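Local structure of CaaX farnesyltransferase beta subunit Ram1 (Aspergillus fumigatus, 4L9P) at residues L86-E89 and T90-L93; G366-S369 and H370-G373; D430-H433 and T434-L438. The protein probably serves as the peptide-binding subunit of a zinc-dependent heterodimer that transfers farnesyl from farnesyl diphosphate to a cysteine near the C-terminus of target proteins. All blocks are in the same frame, centred on the assembly; numbering follows the deposited sequence. Where two conformers were deposited one is given.

Interaction 1: residues L86-E89 and T90-L93; sequences LSTE and TTEL
Thr88 and Thr91 meet where the chain enters helix 89-105, and the bond between them joins side chain to backbone: Thr88 N donates to Thr91 OG1 over 3.0 Å. Thr91 OG1 stands between its own backbone N and carbonyl carbon (chi1 58°), and from there it faces back toward the start of the helix. Two ordinary backbone bonds open the helical ladder, Glu92 N to Thr88 O at 3.0 Å and Leu93 N to Glu89 O, also at 3.0 Å. Thr88 is the N-cap residue and Thr91 lies three positions on, which gives the second half of a capping box: the N-cap N-H is held by the later side chain. The reciprocal half is not made; Thr88 OG1 instead bonds Asp193 and Arg195 of the alpha subunit. Thr90 OG1 likewise turns to that chain, where Asp193 and Lys159 hold it, so the helix start is built into the subunit interface. Water provides the third kind of link: one molecule lies 2.8 Å from Ser87 OG and 2.8 Å from Thr91 OG1, bridging the hydroxyls, which are 3.9 Å apart directly. Glu89 and Leu93, one helical turn apart, run side by side in the same direction, though Glu89 has two conformers and their contact is doubtful. The Glu92 chain passes over the first turn, its CG 3.4 Å from Thr88 O.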
ATOM      1  N   LEU B  86      -6.245 -30.177   1.604  1.00 17.05           N
ATOM      2  CA  LEU B  86      -6.250 -29.769   0.194  1.00 15.62           C
ATOM      3  C   LEU B  86      -5.037 -28.913  -0.156  1.00 13.88           C
ATOM      4  O   LEU B  86      -4.823 -27.866   0.475  1.00 13.89           O
ATOM      5  CB  LEU B  86      -7.512 -28.965  -0.060  1.00 15.62           C
ATOM      6  CG  LEU B  86      -7.609 -28.364  -1.471  1.00 15.62           C
ATOM      7  CD1 LEU B  86      -7.806 -29.447  -2.553  1.00 17.15           C
ATOM      8  CD2 LEU B  86      -8.729 -27.310  -1.531  1.00 16.27           C
ATOM      9  N   SER B  87      -4.296 -29.301  -1.190  1.00 13.12           N
ATOM     10  CA  SER B  87      -3.169 -28.519  -1.701  1.00 13.23           C
ATOM     11  C   SER B  87      -3.622 -27.675  -2.903  1.00 12.08           C
ATOM     12  O   SER B  87      -4.247 -28.209  -3.849  1.00 13.50           O
ATOM     13  CB  SER B  87      -2.075 -29.468  -2.183  1.00 15.70           C
ATOM     14  OG  SER B  87      -0.977 -28.723  -2.672  1.00 17.73           O
ATOM     15  N   THR B  88      -3.352 -26.358  -2.858  1.00 10.27           N
ATOM     16  CA  THR B  88      -3.514 -25.494  -4.019  1.00  9.83           C
ATOM     17  C   THR B  88      -2.269 -24.632  -4.194  1.00  8.95           C
ATOM     18  O   THR B  88      -1.346 -24.703  -3.359  1.00  8.69           O
ATOM     19  CB  THR B  88      -4.715 -24.550  -3.870  1.00  9.43           C
ATOM     20  OG1 THR B  88      -4.517 -23.692  -2.737  1.00  9.42           O
ATOM     21  CG2 THR B  88      -6.058 -25.313  -3.741  1.00  9.49           C
ATOM     22  N   GLU B  89      -2.189 -23.818  -5.242  1.00  8.24           N
ATOM     23  CA  GLU B  89      -0.992 -23.036  -5.448  0.53  8.87           C
ATOM     24  C   GLU B  89      -0.704 -22.142  -4.236  1.00  8.10           C
ATOM     25  O   GLU B  89       0.446 -21.960  -3.856  1.00  8.13           O
ATOM     26  CB  GLU B  89      -1.137 -22.177  -6.705  0.53 10.77           C
ATOM     27  CG  GLU B  89       0.060 -21.276  -6.960  0.53 13.82           C
ATOM     28  CD  GLU B  89      -0.020 -20.470  -8.253  0.53 18.18           C
ATOM     29  OE1 GLU B  89      -0.959 -19.645  -8.452  0.53 19.44           O
ATOM     30  OE2 GLU B  89       0.885 -20.653  -9.095  0.53 21.07           O
ATOM     31  N   THR B  90      -1.759 -21.621  -3.618  1.00  6.69           N
ATOM     32  CA  THR B  90      -1.578 -20.783  -2.419  1.00  6.28           C
ATOM     33  C   THR B  90      -0.837 -21.551  -1.329  1.00  6.06           C
ATOM     34  O   THR B  90       0.100 -20.996  -0.732  1.00  6.28           O
ATOM     35  CB  THR B  90      -2.978 -20.309  -1.855  1.00  5.86           C
ATOM     36  OG1 THR B  90      -3.558 -19.425  -2.814  1.00  6.06           O
ATOM     37  CG2 THR B  90      -2.852 -19.571  -0.536  1.00  6.51           C
ATOM     38  N   THR B  91      -1.251 -22.801  -1.041  1.00  6.79           N
ATOM     39  CA  THR B  91      -0.581 -23.520   0.037  1.00  8.68           C
ATOM     40  C   THR B  91       0.787 -23.967  -0.373  1.00  8.57           C
ATOM     41  O   THR B  91       1.656 -24.067   0.515  1.00  9.43           O
ATOM     42  CB  THR B  91      -1.393 -24.682   0.585  1.00 10.94           C
ATOM     43  OG1 THR B  91      -1.690 -25.592  -0.477  1.00 10.95           O
ATOM     44  CG2 THR B  91      -2.692 -24.151   1.209  1.00 12.58           C
ATOM     45  N   GLU B  92       1.034 -24.224  -1.655  1.00  8.09           N
ATOM     46  CA  GLU B  92       2.391 -24.600  -2.080  1.00 10.21           C
ATOM     47  C   GLU B  92       3.342 -23.452  -1.832  1.00  8.19           C
ATOM     48  O   GLU B  92       4.443 -23.646  -1.283  1.00  9.64           O
ATOM     49  CB  GLU B  92       2.400 -24.930  -3.565  1.00 14.27           C
ATOM     50  CG  GLU B  92       1.706 -26.193  -3.930  1.00 20.17           C
ATOM     51  CD  GLU B  92       1.689 -26.329  -5.467  1.00 28.27           C
ATOM     52  OE1 GLU B  92       2.798 -26.355  -6.065  1.00 31.81           O
ATOM     53  OE2 GLU B  92       0.595 -26.339  -6.084  1.00 32.04           O
ATOM     54  N   LEU B  93       2.939 -22.232  -2.205  1.00  7.65           N
ATOM     55  CA  LEU B  93       3.827 -21.089  -2.013  1.00  7.98           C
ATOM     56  C   LEU B  93       3.985 -20.734  -0.543  1.00  7.32           C
ATOM     57  O   LEU B  93       5.093 -20.395  -0.089  1.00  7.74           O
ATOM     58  CB  LEU B  93       3.278 -19.882  -2.754  1.00  9.61           C
ATOM     59  CG  LEU B  93       3.345 -19.981  -4.257  1.00 13.60           C
ATOM     60  CD1 LEU B  93       2.449 -18.872  -4.871  1.00 16.83           C
ATOM     61  CD2 LEU B  93       4.771 -19.869  -4.737  1.00 16.82           C
TER
HETATM   62  O   HOH W   1       0.405 -27.465  -0.546  1.00 19.49           O
HETATM   63  O   HOH W   2      -1.314 -27.675  -5.427  1.00 36.04           O

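Interaction 2: residues G366-S369 and H370-G373; sequences GCYS and HWVG. With ZN (zinc ion), chain J; FII ([(3,7,11-trimethyl-dodeca-2,6,10-trienyloxycarbamoyl)-methyl]-phosphonic acid), chain Q.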
ATOM      1  N   GLY B 366       9.119  -8.390   3.717  1.00  2.48           N
ATOM      2  CA  GLY B 366       9.730  -7.388   4.594  1.00  4.13           C
ATOM      3  C   GLY B 366       9.310  -5.958   4.294  1.00  3.50           C
ATOM      4  O   GLY B 366       9.388  -5.114   5.214  1.00  4.41           O
ATOM      5  N   CYS B 367       8.878  -5.599   3.062  1.00  3.35           N
ATOM      6  CA  CYS B 367       8.519  -4.174   2.902  1.00  2.60           C
ATOM      7  C   CYS B 367       7.211  -3.812   3.645  1.00  3.27           C
ATOM      8  O   CYS B 367       7.003  -2.634   3.989  1.00  3.52           O
ATOM      9  CB  CYS B 367       8.453  -3.736   1.405  1.00  3.38           C
ATOM     10  SG  CYS B 367       7.064  -4.587   0.448  1.00  4.27           S
ATOM     11  N   TYR B 368       6.394  -4.824   3.921  1.00  2.59           N
ATOM     12  CA  TYR B 368       5.174  -4.558   4.694  1.00  3.02           C
ATOM     13  C   TYR B 368       5.525  -4.251   6.159  1.00  3.25           C
ATOM     14  O   TYR B 368       4.644  -3.854   6.906  1.00  3.15           O
ATOM     15  CB  TYR B 368       4.134  -5.705   4.579  1.00  2.94           C
ATOM     16  CG  TYR B 368       3.702  -5.891   3.112  1.00  3.15           C
ATOM     17  CD1 TYR B 368       3.355  -4.772   2.353  1.00  5.08           C
ATOM     18  CD2 TYR B 368       3.751  -7.134   2.530  1.00  3.50           C
ATOM     19  CE1 TYR B 368       3.007  -4.904   0.958  1.00  4.38           C
ATOM     20  CE2 TYR B 368       3.405  -7.307   1.176  1.00  3.24           C
ATOM     21  CZ  TYR B 368       3.080  -6.171   0.425  1.00  3.34           C
ATOM     22  OH  TYR B 368       2.721  -6.309  -0.899  1.00  4.35           O
ATOM     23  N   SER B 369       6.786  -4.485   6.556  1.00  3.42           N
ATOM     24  CA  SER B 369       7.169  -4.038   7.894  1.00  3.61           C
ATOM     25  C   SER B 369       6.890  -2.546   8.044  1.00  3.34           C
ATOM     26  O   SER B 369       6.492  -2.093   9.149  1.00  4.72           O
ATOM     27  CB  SER B 369       8.672  -4.278   8.097  1.00  4.03           C
ATOM     28  OG  SER B 369       8.965  -5.628   7.810  1.00  4.39           O
ATOM     29  N   HIS B 370       7.012  -1.760   6.953  1.00  3.25           N
ATOM     30  CA  HIS B 370       6.516  -0.409   6.932  1.00  3.85           C
ATOM     31  C   HIS B 370       5.049  -0.310   6.590  1.00  3.31           C
ATOM     32  O   HIS B 370       4.235   0.221   7.384  1.00  4.19           O
ATOM     33  CB  HIS B 370       7.293   0.450   5.966  1.00  4.37           C
ATOM     34  CG  HIS B 370       6.596   1.743   5.705  1.00  4.29           C
ATOM     35  ND1 HIS B 370       6.361   2.669   6.716  1.00  5.38           N
ATOM     36  CD2 HIS B 370       6.006   2.241   4.572  1.00  4.60           C
ATOM     37  CE1 HIS B 370       5.649   3.679   6.208  1.00  6.38           C
ATOM     38  NE2 HIS B 370       5.416   3.445   4.915  1.00  6.76           N
ATOM     39  N   TRP B 371       4.617  -0.864   5.444  1.00  3.14           N
ATOM     40  CA  TRP B 371       3.238  -0.496   5.008  1.00  3.55           C
ATOM     41  C   TRP B 371       2.203  -0.981   6.013  1.00  4.43           C
ATOM     42  O   TRP B 371       1.244  -0.253   6.294  1.00  6.12           O
ATOM     43  CB  TRP B 371       2.923  -1.088   3.619  1.00  3.57           C
ATOM     44  CG  TRP B 371       3.899  -0.627   2.549  1.00  3.42           C
ATOM     45  CD1 TRP B 371       4.809  -1.398   1.866  1.00  4.06           C
ATOM     46  CD2 TRP B 371       4.087   0.709   2.092  1.00  3.47           C
ATOM     47  NE1 TRP B 371       5.559  -0.626   1.013  1.00  4.60           N
ATOM     48  CE2 TRP B 371       5.146   0.680   1.123  1.00  4.09           C
ATOM     49  CE3 TRP B 371       3.463   1.914   2.377  1.00  4.37           C
ATOM     50  CZ2 TRP B 371       5.621   1.843   0.495  1.00  5.79           C
ATOM     51  CZ3 TRP B 371       3.933   3.064   1.764  1.00  6.10           C
ATOM     52  CH2 TRP B 371       4.991   3.011   0.805  1.00  6.06           C
ATOM     53  N   VAL B 372       2.339  -2.228   6.513  1.00  3.09           N
ATOM     54  CA  VAL B 372       1.436  -2.706   7.551  1.00  3.66           C
ATOM     55  C   VAL B 372       1.921  -2.206   8.924  1.00  3.83           C
ATOM     56  O   VAL B 372       1.106  -1.730   9.717  1.00  4.97           O
ATOM     57  CB  VAL B 372       1.330  -4.247   7.505  1.00  3.80           C
ATOM     58  CG1 VAL B 372       0.575  -4.780   8.700  1.00  4.81           C
ATOM     59  CG2 VAL B 372       0.636  -4.675   6.188  1.00  4.78           C
ATOM     60  N   GLY B 373       3.234  -2.302   9.212  1.00  4.11           N
ATOM     61  CA  GLY B 373       3.729  -1.978  10.567  1.00  4.55           C
ATOM     62  C   GLY B 373       3.340  -0.561  10.976  1.00  4.27           C
ATOM     63  O   GLY B 373       2.905  -0.324  12.111  1.00  6.18           O
TER
HETATM   64 ZN    ZN J 601       8.073  -6.135  -1.016  1.00  5.22          ZN
HETATM   65  C1  FII Q 608       3.394   5.768  -1.275  1.00 11.11           C
HETATM   66  C2  FII Q 608       3.283   4.589  -2.205  1.00 10.84           C
HETATM   67  C6  FII Q 608       3.638   4.852  -3.607  1.00 12.73           C
HETATM   68  C10 FII Q 608       2.483   3.434  -1.761  1.00 10.00           C
HETATM   69  C11 FII Q 608       2.205   2.208  -2.630  1.00  9.72           C
HETATM   70  C12 FII Q 608       3.203   1.096  -2.192  1.00  8.89           C
HETATM   71  C15 FII Q 608       2.858  -0.342  -2.568  1.00 10.93           C
HETATM   72  C18 FII Q 608       3.802  -1.468  -2.167  1.00 11.22           C
HETATM   73  C22 FII Q 608       1.866  -0.496  -3.678  1.00 14.30           C
HETATM   74  C23 FII Q 608       1.255  -1.884  -3.787  1.00 17.67           C
HETATM   75  C24 FII Q 608       0.487  -2.053  -5.043  1.00 15.94           C
HETATM   76  C27 FII Q 608       0.284  -3.503  -5.345  1.00 12.41           C
HETATM   77  C30 FII Q 608      -0.977  -4.111  -4.754  1.00 12.96           C
HETATM   78  C34 FII Q 608       0.874  -3.958  -6.626  1.00 12.41           C
HETATM   79  C35 FII Q 608       0.545  -5.301  -7.243  1.00 13.03           C
HETATM   80  O36 FII Q 608       1.680  -6.148  -7.250  1.00 11.83           O
HETATM   81  N42 FII Q 608       2.271  -6.363  -6.035  1.00 10.47           N
HETATM   82  C43 FII Q 608       1.917  -7.601  -5.479  1.00  7.89           C
HETATM   83  O44 FII Q 608       1.121  -8.407  -5.984  1.00  8.17           O
HETATM   84  C45 FII Q 608       2.636  -7.888  -4.169  1.00  5.97           C
HETATM   85  P46 FII Q 608       1.631  -8.893  -2.957  1.00  4.74           P
HETATM   86  O49 FII Q 608       0.289  -8.264  -2.922  1.00  5.05           O
HETATM   87  O50 FII Q 608       1.669 -10.323  -3.398  1.00  7.34           O
HETATM   88  O51 FII Q 608       2.419  -8.680  -1.647  1.00  5.07           O
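The zinc site and the isoprenoid pocket share one short helical turn within residues 366-373, where Cys367 and Tyr368 meet Trp371. Cys367 SG binds the zinc at 2.4 Å; Asp365, His433 and the bound peptide also bind the metal. With SG set between the backbone N and the carbonyl carbon (chi1 66°), the sulfur lies over the rim of one face of the Tyr368 ring and also beside the edge of the Trp371 five-membered ring, a sulfur-aromatic contact. Tyr368 and Trp371 meet rim to rim, CD1 to CD1 at 3.7 Å, their planes turned by 61° and neither lying over the other's face. Each then serves a different part of FII. Tyr368 OH donates a short 2.5 Å bond to O51 of the phosphonate, and FII is also hydrogen-bonded to Arg359, Lys362 and His311; Trp371 lays one face against the isoprenoid chain, CH2 reaching C10 at 3.6 Å. His370 CD2 lies over the opposite face of the indole. In the backbone, Tyr368 O takes two N-H groups, Val372 N at 2.8 Å and Gly373 N at 3.1 Å, while Ser369 OG folds back to Gly366 O at 2.7 Å. One turn of chain therefore offers a sulfur ligand for the zinc, a hydrogen-bond donor for an anionic head and a flat apolar wall, an arrangement consistent with holding the head of the natural substrate near the zinc and its tail along the indole.

Interaction 3: residues D430-H433 and T434-L438; sequences DSYH and TCYAL. With ZN (zinc ion), chain J; EDO (1,2-ethanediol), chain M.
Tyr432 and Tyr436, one turn apart, form an offset edge-to-face pair: the edge of Tyr436 points at the face of Tyr432, with CE2 of Tyr436 3.3 Å from CE1 of Tyr432 and the planes at 73°. Because Tyr432 CG lies anti to its backbone N (chi1 162°) while Tyr436 CG lies beside its own, the two rings swing together and cross. The rim of the Tyr432 ring also rests on one face of the His433 imidazole, its CD2 3.4 Å above that plane. His433 in turn binds the zinc through NE2 at 2.0 Å. Its other nitrogen, ND1, donates to Asp430 OD2 at 3.0 Å, on the syn side of the carboxylate and close to the imidazole plane, which fixes the rotation of the ring and would probably make NE2 a stronger donor to the metal. Asp430 is itself anchored by the helix it begins: OD1 accepts from His433 N at 2.7 Å, almost straight, and the backbone Asp430 O receives both Thr434 N (2.9 Å) and Thr434 OG1 (2.8 Å), the hydroxyl coming from above the carbonyl plane. Further out, Trp157 of helix 151-164 packs against both tyrosine rings. An aspartate that serves at once as N-cap and as second-shell partner of a metal-bound histidine thus opens helix 431-444, within the alpha-alpha toroid of the prenyltransferase beta subunits.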
ATOM      1  N   ASP B 430      17.153  -5.182  -2.428  1.00  7.32           N
ATOM      2  CA  ASP B 430      17.139  -3.955  -3.218  1.00  6.84           C
ATOM      3  C   ASP B 430      16.962  -2.804  -2.234  1.00  5.69           C
ATOM      4  O   ASP B 430      16.665  -3.012  -1.046  1.00  6.38           O
ATOM      5  CB  ASP B 430      16.044  -4.010  -4.311  1.00  7.20           C
ATOM      6  CG  ASP B 430      14.656  -4.221  -3.724  1.00 10.21           C
ATOM      7  OD1 ASP B 430      14.213  -3.453  -2.924  1.00 10.74           O
ATOM      8  OD2 ASP B 430      13.982  -5.149  -4.122  1.00 15.17           O
ATOM      9  N   SER B 431      17.119  -1.565  -2.710  1.00  5.99           N
ATOM     10  CA  SER B 431      17.130  -0.481  -1.737  1.00  5.99           C
ATOM     11  C   SER B 431      15.717  -0.136  -1.226  1.00  5.63           C
ATOM     12  O   SER B 431      15.562   0.403  -0.135  1.00  5.85           O
ATOM     13  CB  SER B 431      17.857   0.744  -2.292  1.00  7.45           C
ATOM     14  OG  SER B 431      17.173   1.279  -3.400  1.00  8.49           O
ATOM     15  N   TYR B 432      14.687  -0.496  -2.014  1.00  5.35           N
ATOM     16  CA  TYR B 432      13.274  -0.346  -1.566  1.00  4.76           C
ATOM     17  C   TYR B 432      13.038  -1.264  -0.364  1.00  4.27           C
ATOM     18  O   TYR B 432      12.513  -0.804   0.697  1.00  4.86           O
ATOM     19  CB  TYR B 432      12.321  -0.688  -2.733  1.00  4.78           C
ATOM     20  CG  TYR B 432      10.911  -0.986  -2.365  1.00  4.48           C
ATOM     21  CD1 TYR B 432       9.948   0.047  -2.248  1.00  4.67           C
ATOM     22  CD2 TYR B 432      10.516  -2.298  -2.098  1.00  4.27           C
ATOM     23  CE1 TYR B 432       8.639  -0.251  -1.876  1.00  3.91           C
ATOM     24  CE2 TYR B 432       9.206  -2.600  -1.748  1.00  4.05           C
ATOM     25  CZ  TYR B 432       8.266  -1.581  -1.631  1.00  4.07           C
ATOM     26  OH  TYR B 432       6.990  -1.927  -1.223  1.00  4.75           O
ATOM     27  N   HIS B 433      13.387  -2.560  -0.488  1.00  4.68           N
ATOM     28  CA  HIS B 433      13.224  -3.491   0.623  1.00  3.95           C
ATOM     29  C   HIS B 433      14.137  -3.122   1.803  1.00  5.08           C
ATOM     30  O   HIS B 433      13.766  -3.356   2.959  1.00  6.54           O
ATOM     31  CB  HIS B 433      13.391  -4.932   0.154  1.00  3.95           C
ATOM     32  CG  HIS B 433      12.142  -5.401  -0.551  1.00  3.90           C
ATOM     33  ND1 HIS B 433      12.028  -5.435  -1.929  1.00  5.23           N
ATOM     34  CD2 HIS B 433      10.948  -5.772  -0.035  1.00  4.27           C
ATOM     35  CE1 HIS B 433      10.772  -5.796  -2.233  1.00  4.68           C
ATOM     36  NE2 HIS B 433      10.100  -5.994  -1.103  1.00  4.60           N
ATOM     37  N   THR B 434      15.305  -2.587   1.525  1.00  5.37           N
ATOM     38  CA  THR B 434      16.217  -2.181   2.593  1.00  5.29           C
ATOM     39  C   THR B 434      15.596  -0.997   3.349  1.00  5.71           C
ATOM     40  O   THR B 434      15.498  -1.026   4.607  1.00  6.46           O
ATOM     41  CB  THR B 434      17.592  -1.767   1.998  1.00  6.51           C
ATOM     42  OG1 THR B 434      18.141  -2.892   1.325  1.00  6.12           O
ATOM     43  CG2 THR B 434      18.537  -1.320   3.113  1.00  7.52           C
ATOM     44  N   CYS B 435      15.149   0.038   2.630  1.00  4.54           N
ATOM     45  CA  CYS B 435      14.497   1.135   3.321  1.00  4.76           C
ATOM     46  C   CYS B 435      13.309   0.693   4.204  1.00  3.91           C
ATOM     47  O   CYS B 435      13.191   1.096   5.395  1.00  4.40           O
ATOM     48  CB  CYS B 435      13.995   2.138   2.245  1.00  5.70           C
ATOM     49  SG  CYS B 435      12.964   3.481   2.861  1.00  7.05           S
ATOM     50  N   TYR B 436      12.386  -0.080   3.612  1.00  3.62           N
ATOM     51  CA  TYR B 436      11.151  -0.346   4.345  1.00  3.56           C
ATOM     52  C   TYR B 436      11.289  -1.420   5.434  1.00  3.89           C
ATOM     53  O   TYR B 436      10.591  -1.315   6.446  1.00  4.34           O
ATOM     54  CB  TYR B 436       9.980  -0.624   3.381  1.00  3.65           C
ATOM     55  CG  TYR B 436       9.613   0.669   2.652  1.00  4.33           C
ATOM     56  CD1 TYR B 436       9.255   1.844   3.351  1.00  4.30           C
ATOM     57  CD2 TYR B 436       9.649   0.729   1.257  1.00  4.35           C
ATOM     58  CE1 TYR B 436       8.879   3.017   2.706  1.00  4.58           C
ATOM     59  CE2 TYR B 436       9.300   1.893   0.609  1.00  4.02           C
ATOM     60  CZ  TYR B 436       8.913   3.033   1.293  1.00  3.59           C
ATOM     61  OH  TYR B 436       8.574   4.206   0.634  1.00  4.21           O
ATOM     62  N   ALA B 437      12.218  -2.376   5.286  1.00  3.97           N
ATOM     63  CA  ALA B 437      12.479  -3.278   6.423  1.00  4.35           C
ATOM     64  C   ALA B 437      13.114  -2.494   7.577  1.00  4.38           C
ATOM     65  O   ALA B 437      12.717  -2.705   8.728  1.00  5.09           O
ATOM     66  CB  ALA B 437      13.390  -4.411   6.020  1.00  5.42           C
ATOM     67  N   LEU B 438      14.031  -1.566   7.278  1.00  4.84           N
ATOM     68  CA  LEU B 438      14.611  -0.742   8.347  1.00  4.75           C
ATOM     69  C   LEU B 438      13.557   0.147   8.981  1.00  4.95           C
ATOM     70  O   LEU B 438      13.534   0.355  10.184  1.00  5.49           O
ATOM     71  CB  LEU B 438      15.784   0.080   7.823  1.00  4.66           C
ATOM     72  CG  LEU B 438      17.026  -0.758   7.439  1.00  6.55           C
ATOM     73  CD1 LEU B 438      17.998   0.180   6.711  1.00  7.22           C
ATOM     74  CD2 LEU B 438      17.703  -1.347   8.675  1.00  8.38           C
TER
HETATM   75 ZN    ZN J 601       8.073  -6.135  -1.016  1.00  5.22          ZN
HETATM   76  C1  EDO M 604      17.488   0.074  -6.663  1.00 16.48           C
HETATM   77  O1  EDO M 604      16.310   0.379  -5.927  1.00 18.09           O
HETATM   78  C2  EDO M 604      18.028  -1.316  -6.555  1.00 17.15           C
HETATM   79  O2  EDO M 604      18.382  -1.532  -5.197  1.00 14.60           O

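Overall arrangement
Along the chain the three contacts come in series. Interaction 1 stands apart at the start of helix 89-105, facing the alpha subunit, its centre about 24 Å from that of interaction 2 and about 28 Å from that of interaction 3. The latter two, on helices 368-371 and 431-444 of the alpha-alpha toroid, lie about 10 Å apart between centres and touch directly. Trp371 NE1 is probably hydrogen-bonded to Tyr432 OH (3.0 Å), and Cys367 CB packs on His433 CD2. Cys367 of 366-369 and His433 of helix 431-444 bind the same zinc, so residues distant in sequence build one site, while 86-93 belongs to the joint with the partner chain.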